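Leucyl aminopeptidase (Trypanosoma brucei brucei, PDB 5NTD) probably removes leucine and other residues from the N-termini of peptides as a manganese-dependent M17 aminopeptidase, and is inhibited by bestatin. Local coordinates at residues 69-74 against 84-89. Residues are numbered along the deposited sequence; the frame is centred on the assembly and turned at random.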
loop_
_atom_site.group_PDB
_atom_site.type_symbol
_atom_site.label_atom_id
_atom_site.label_comp_id
_atom_site.label_asym_id
_atom_site.label_seq_id
_atom_site.Cartn_x
_atom_site.Cartn_y
_atom_site.Cartn_z
ATOM N N PRO G 69 32.111 38.518 -34.143
ATOM C CA PRO G 69 32.090 37.213 -34.836
ATOM C C PRO G 69 31.930 35.990 -33.931
ATOM O O PRO G 69 31.428 34.949 -34.374
ATOM C CB PRO G 69 33.469 37.164 -35.516
ATOM C CG PRO G 69 33.820 38.613 -35.700
ATOM C CD PRO G 69 33.309 39.302 -34.485
ATOM N N ALA G 70 32.313 36.138 -32.680
ATOM C CA ALA G 70 32.099 35.066 -31.683
ATOM C C ALA G 70 30.606 34.854 -31.405
ATOM O O ALA G 70 30.099 33.734 -31.353
ATOM C CB ALA G 70 32.835 35.392 -30.389
ATOM N N VAL G 71 29.913 35.963 -31.268
ATOM C CA VAL G 71 28.469 35.956 -31.065
ATOM C C VAL G 71 27.754 35.346 -32.276
ATOM O O VAL G 71 26.811 34.575 -32.146
ATOM C CB VAL G 71 27.926 37.357 -30.792
ATOM C CG1 VAL G 71 26.405 37.313 -30.666
ATOM C CG2 VAL G 71 28.529 37.916 -29.517
ATOM N N ALA G 72 28.240 35.688 -33.446
ATOM C CA ALA G 72 27.730 35.095 -34.687
ATOM C C ALA G 72 27.916 33.583 -34.649
ATOM O O ALA G 72 27.030 32.814 -35.056
ATOM C CB ALA G 72 28.437 35.669 -35.911
ATOM N N GLU G 73 29.068 33.157 -34.163
ATOM C CA GLU G 73 29.346 31.696 -34.051
ATOM C C GLU G 73 28.424 31.050 -32.984
ATOM O O GLU G 73 27.955 29.923 -33.160
ATOM C CB GLU G 73 30.802 31.432 -33.726
ATOM C CG GLU G 73 31.221 29.967 -33.767
ATOM C CD GLU G 73 31.068 29.307 -35.121
ATOM O OE1 GLU G 73 30.858 30.037 -36.102
ATOM O OE2 GLU G 73 31.118 28.057 -35.226
ATOM N N ALA G 74 28.164 31.780 -31.910
ATOM C CA ALA G 74 27.240 31.292 -30.869
ATOM C C ALA G 74 25.868 31.015 -31.459
ATOM O O ALA G 74 25.228 30.010 -31.163
ATOM C CB ALA G 74 27.115 32.283 -29.730
ATOM N N TYR G 84 24.112 29.092 -25.401
ATOM C CA TYR G 84 25.520 29.040 -25.827
ATOM C C TYR G 84 26.166 30.366 -25.519
ATOM O O TYR G 84 25.698 31.415 -25.928
ATOM C CB TYR G 84 25.663 28.746 -27.302
ATOM C CG TYR G 84 27.015 28.161 -27.672
ATOM C CD1 TYR G 84 28.109 28.985 -28.000
ATOM C CD2 TYR G 84 27.205 26.779 -27.724
ATOM C CE1 TYR G 84 29.343 28.439 -28.364
ATOM C CE2 TYR G 84 28.430 26.229 -28.093
ATOM C CZ TYR G 84 29.498 27.062 -28.427
ATOM O OH TYR G 84 30.710 26.491 -28.748
ATOM N N GLY G 85 27.241 30.300 -24.769
ATOM C CA GLY G 85 27.935 31.486 -24.248
ATOM C C GLY G 85 29.310 31.676 -24.889
ATOM O O GLY G 85 30.057 30.718 -25.154
ATOM N N VAL G 86 29.616 32.935 -25.145
ATOM C CA VAL G 86 30.944 33.344 -25.683
ATOM C C VAL G 86 31.458 34.596 -24.988
ATOM O O VAL G 86 30.681 35.480 -24.580
ATOM C CB VAL G 86 30.950 33.628 -27.181
ATOM C CG1 VAL G 86 30.711 32.363 -27.959
ATOM C CG2 VAL G 86 29.925 34.691 -27.522
ATOM N N LEU G 87 32.774 34.623 -24.822
ATOM C CA LEU G 87 33.444 35.820 -24.251
ATOM C C LEU G 87 33.725 36.825 -25.334
ATOM O O LEU G 87 34.105 36.470 -26.441
ATOM C CB LEU G 87 34.772 35.454 -23.563
ATOM C CG LEU G 87 34.669 34.682 -22.251
ATOM C CD1 LEU G 87 36.085 34.404 -21.793
ATOM C CD2 LEU G 87 33.911 35.434 -21.166
ATOM N N VAL G 88 33.534 38.076 -24.991
ATOM C CA VAL G 88 33.929 39.179 -25.861
ATOM C C VAL G 88 34.850 40.111 -25.065
ATOM O O VAL G 88 34.457 40.711 -24.068
ATOM C CB VAL G 88 32.723 39.982 -26.368
ATOM C CG1 VAL G 88 33.167 41.051 -27.344
ATOM C CG2 VAL G 88 31.718 39.070 -27.063
ATOM N N GLU G 89 36.086 40.185 -25.514
ATOM C CA GLU G 89 37.132 41.014 -24.854
ATOM C C GLU G 89 36.997 42.505 -25.179
ATOM O O GLU G 89 36.709 42.875 -26.339
ATOM C CB GLU G 89 38.531 40.539 -25.245
ATOM C CG GLU G 89 39.585 40.855 -24.189
ATOM C CD GLU G 89 40.933 40.263 -24.523
ATOM O OE1 GLU G 89 41.061 39.583 -25.576
ATOM O OE2 GLU G 89 41.879 40.494 -23.739
#
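The ring of Tyr84, the one aromatic group here, meets helix 69-77 obliquely at Ala74 through one ring carbon: CD1 lies 3.8 Å from Ala74 CA and 3.9 Å from Ala74 CB. Its CG stands anti to the backbone N (chi1 -158°), which turns the ring toward the helix, while Val78 of the same chain and Arg101 of a second subunit also pack on the tyrosine. Two residues further along the strand, Val86 meets the helix with both methyl branches. CG1 reaches Ala74 CB at 4.0 Å and comes to 3.7 Å from the carbonyl O of Ala70, an oxygen already bonded to Ala74 N within the helix. CG2 meets Val71 CG2 at 4.0 Å, the two side chains crossing at about a right angle. Helix and strand run antiparallel (172°), their axes 8.1 Å apart, a spacing that the small side chains of Ala70 and Ala74 probably allow; Ala70 CB sits 4.1 Å from Val86 CB. Strand 83-89 is an outermost strand, within this chain, of the six-stranded mixed sheet in the N-terminal, macro-like domain, paired antiparallel with strand 99-107, and helix 69-77 lies against one side of it. Leu87 points away from the helix and packs on Glu73 of the second subunit. Further along the strand Val88 CG2 touches Val71 CG2 at 4.2 Å, and Asn68 OD1 accepts a hydrogen bond from Val71 N at the start of the helix.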